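Local coordinates for protein inactive dihydroorotase-like domain (Chaetomium thermophilum, PDB 5NNL) that is an inactive member of the dihydroorotase-like family, a domain built around an alpha/beta barrel, at residues 10-18 against 215-223. Residues are numbered along the deposited sequence; the frame is centred on the assembly and turned at random.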
loop_
_atom_site.group_PDB
_atom_site.type_symbol
_atom_site.label_atom_id
_atom_site.label_comp_id
_atom_site.label_asym_id
_atom_site.label_seq_id
_atom_site.Cartn_x
_atom_site.Cartn_y
_atom_site.Cartn_z
ATOM N N ILE A 10 -1.947 -3.474 -8.486
ATOM C CA ILE A 10 -2.333 -3.753 -7.111
ATOM C C ILE A 10 -1.571 -2.816 -6.187
ATOM O O ILE A 10 -0.339 -2.734 -6.255
ATOM C CB ILE A 10 -2.062 -5.223 -6.740
ATOM C CG1 ILE A 10 -2.861 -6.148 -7.663
ATOM C CG2 ILE A 10 -2.406 -5.483 -5.274
ATOM C CD1 ILE A 10 -2.589 -7.633 -7.460
ATOM N N ASN A 11 -2.303 -2.101 -5.339
ATOM C CA ASN A 11 -1.724 -1.292 -4.270
ATOM C C ASN A 11 -2.115 -1.930 -2.944
ATOM O O ASN A 11 -3.290 -1.906 -2.560
ATOM C CB ASN A 11 -2.206 0.155 -4.334
ATOM C CG ASN A 11 -1.723 0.977 -3.152
ATOM O OD1 ASN A 11 -0.681 0.683 -2.564
ATOM N ND2 ASN A 11 -2.483 1.998 -2.787
ATOM N N ILE A 12 -1.133 -2.504 -2.241
ATOM C CA ILE A 12 -1.425 -3.207 -0.994
ATOM C C ILE A 12 -1.568 -2.289 0.209
ATOM O O ILE A 12 -1.707 -2.785 1.334
ATOM C CB ILE A 12 -0.338 -4.249 -0.669
ATOM C CG1 ILE A 12 1.033 -3.577 -0.566
ATOM C CG2 ILE A 12 -0.317 -5.320 -1.731
ATOM C CD1 ILE A 12 2.040 -4.369 0.222
ATOM N N ALA A 13 -1.535 -0.972 0.020
ATOM C CA ALA A 13 -1.679 -0.039 1.140
ATOM C C ALA A 13 -2.293 1.245 0.581
ATOM O O ALA A 13 -1.580 2.158 0.163
ATOM C CB ALA A 13 -0.347 0.229 1.828
ATOM N N ALA A 14 -3.623 1.292 0.569
ATOM C CA ALA A 14 -4.362 2.478 0.167
ATOM C C ALA A 14 -4.914 3.145 1.419
ATOM O O ALA A 14 -5.715 2.545 2.145
ATOM C CB ALA A 14 -5.490 2.126 -0.803
ATOM N N PHE A 15 -4.488 4.378 1.668
ATOM C CA PHE A 15 -4.893 5.090 2.869
ATOM C C PHE A 15 -6.244 5.762 2.652
ATOM O O PHE A 15 -6.456 6.439 1.641
ATOM C CB PHE A 15 -3.835 6.124 3.246
ATOM C CG PHE A 15 -4.104 6.821 4.549
ATOM C CD1 PHE A 15 -4.007 6.139 5.753
ATOM C CD2 PHE A 15 -4.440 8.163 4.571
ATOM C CE1 PHE A 15 -4.249 6.785 6.954
ATOM C CE2 PHE A 15 -4.684 8.813 5.763
ATOM C CZ PHE A 15 -4.587 8.123 6.956
ATOM N N VAL A 16 -7.152 5.574 3.605
ATOM C CA VAL A 16 -8.500 6.131 3.520
ATOM C C VAL A 16 -8.771 6.920 4.795
ATOM O O VAL A 16 -9.113 6.327 5.828
ATOM C CB VAL A 16 -9.548 5.027 3.302
ATOM C CG1 VAL A 16 -10.953 5.629 3.201
ATOM C CG2 VAL A 16 -9.220 4.229 2.043
ATOM N N PRO A 17 -8.624 8.249 4.770
ATOM C CA PRO A 17 -8.834 9.041 5.997
ATOM C C PRO A 17 -10.135 8.742 6.727
ATOM O O PRO A 17 -10.107 8.456 7.929
ATOM C CB PRO A 17 -8.784 10.482 5.474
ATOM C CG PRO A 17 -7.871 10.420 4.309
ATOM C CD PRO A 17 -8.087 9.067 3.672
ATOM N N GLY A 18 -11.274 8.808 6.041
ATOM C CA GLY A 18 -12.556 8.584 6.683
ATOM C C GLY A 18 -13.047 7.158 6.550
ATOM O O GLY A 18 -14.245 6.917 6.375
ATOM N N VAL A 215 7.612 -5.662 -3.123
ATOM C CA VAL A 215 6.397 -4.939 -3.476
ATOM C C VAL A 215 6.623 -3.438 -3.359
ATOM O O VAL A 215 7.347 -2.962 -2.481
ATOM C CB VAL A 215 5.219 -5.368 -2.569
ATOM C CG1 VAL A 215 3.967 -4.536 -2.852
ATOM C CG2 VAL A 215 4.927 -6.847 -2.732
ATOM N N PHE A 216 5.981 -2.691 -4.254
ATOM C CA PHE A 216 5.818 -1.253 -4.102
ATOM C C PHE A 216 4.409 -0.970 -3.603
ATOM O O PHE A 216 3.442 -1.582 -4.068
ATOM C CB PHE A 216 6.041 -0.512 -5.423
ATOM C CG PHE A 216 7.481 -0.421 -5.854
ATOM C CD1 PHE A 216 8.491 -0.167 -4.940
ATOM C CD2 PHE A 216 7.817 -0.570 -7.186
ATOM C CE1 PHE A 216 9.805 -0.077 -5.351
ATOM C CE2 PHE A 216 9.127 -0.479 -7.600
ATOM C CZ PHE A 216 10.121 -0.232 -6.688
ATOM N N SER A 217 4.294 -0.044 -2.659
ATOM C CA SER A 217 2.999 0.416 -2.189
ATOM C C SER A 217 2.952 1.931 -2.285
ATOM O O SER A 217 3.975 2.599 -2.445
ATOM C CB SER A 217 2.718 -0.024 -0.744
ATOM O OG SER A 217 3.561 0.660 0.166
ATOM N N ILE A 218 1.742 2.469 -2.214
ATOM C CA ILE A 218 1.571 3.909 -2.076
ATOM C C ILE A 218 1.652 4.323 -0.615
ATOM O O ILE A 218 2.449 5.193 -0.249
ATOM C CB ILE A 218 0.239 4.332 -2.725
ATOM C CG1 ILE A 218 0.276 3.950 -4.209
ATOM C CG2 ILE A 218 -0.011 5.825 -2.505
ATOM C CD1 ILE A 218 -0.809 4.554 -5.041
ATOM N N GLY A 219 0.847 3.691 0.237
ATOM C CA GLY A 219 0.983 3.846 1.668
ATOM C C GLY A 219 0.328 5.108 2.192
ATOM O O GLY A 219 -0.375 5.837 1.485
ATOM N N SER A 220 0.565 5.358 3.478
ATOM C CA SER A 220 0.121 6.584 4.123
ATOM C C SER A 220 1.171 7.680 4.055
ATOM O O SER A 220 0.909 8.800 4.504
ATOM C CB SER A 220 -0.249 6.311 5.588
ATOM O OG SER A 220 0.868 5.836 6.322
ATOM N N LEU A 221 2.343 7.385 3.492
ATOM C CA LEU A 221 3.399 8.389 3.413
ATOM C C LEU A 221 2.980 9.622 2.626
ATOM O O LEU A 221 3.280 10.740 3.084
ATOM C CB LEU A 221 4.663 7.760 2.811
ATOM C CG LEU A 221 5.836 8.707 2.543
ATOM C CD1 LEU A 221 6.229 9.475 3.805
ATOM C CD2 LEU A 221 7.028 7.924 2.005
ATOM N N PRO A 222 2.324 9.515 1.467
ATOM C CA PRO A 222 1.866 10.741 0.794
ATOM C C PRO A 222 0.963 11.582 1.671
ATOM O O PRO A 222 1.112 12.809 1.721
ATOM C CB PRO A 222 1.122 10.209 -0.440
ATOM C CG PRO A 222 1.688 8.847 -0.670
ATOM C CD PRO A 222 1.999 8.306 0.693
ATOM N N TYR A 223 0.023 10.947 2.373
ATOM C CA TYR A 223 -0.874 11.691 3.247
ATOM C C TYR A 223 -0.122 12.273 4.438
ATOM O O TYR A 223 -0.328 13.438 4.798
ATOM C CB TYR A 223 -2.012 10.792 3.726
ATOM C CG TYR A 223 -3.017 11.535 4.575
ATOM C CD1 TYR A 223 -4.114 12.154 3.996
ATOM C CD2 TYR A 223 -2.857 11.638 5.954
ATOM C CE1 TYR A 223 -5.030 12.845 4.760
ATOM C CE2 TYR A 223 -3.770 12.330 6.729
ATOM C CZ TYR A 223 -4.855 12.931 6.122
ATOM O OH TYR A 223 -5.775 13.625 6.869
HETATM O O HOH W 1 1.140 -2.869 -4.104
HETATM O O HOH W 2 -2.391 5.558 -0.066
#
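Asn11 OD1 is gripped by two backbone amides that reach it from opposite faces of its side-chain amide. Ile218 N donates along a nearly straight bond, 3.0 Å from Asn11 OD1 (174° at the hydrogen). From the other face comes Ala13 N, 3.2 Å from Asn11 OD1, closing an Asx turn where the chain rounds the corner at Ile12. The side chain reaches its neighbour because CG stands anti to the Asn11 backbone N (chi1 174°); it crosses that of Ile218 at about a right angle, with Asn11 ND2 3.6 Å from Ile218 CB. Just beyond, Gly219 N bonds to Ala13 O at 2.9 Å, in the carbonyl plane, and Asn11 ND2 adds a weak bond to the same oxygen.

Two waters bridge the backbones on either side of these bonds: one ties Ile10 O and Ile12 N to Phe216 O, the other Phe15 N to Gly219 O. Ile12 CD1 meets Val215 CG1 tip to tip at 3.6 Å. Phe15 puts CE2 over one face of the Tyr223 ring, 3.4 Å from Tyr223 CD2, with the planes at 45°, while Pro17 CG also touches this ring. Ser217 OG is hydrogen-bonded to Asp178 of strand 175-180. Strands 3-11 and 215-217, first and last of eight parallel strands, meet here through water and, just past 215-217, through the Asn11 side chain and a backbone bond, closing the barrel of a TIM-type fold.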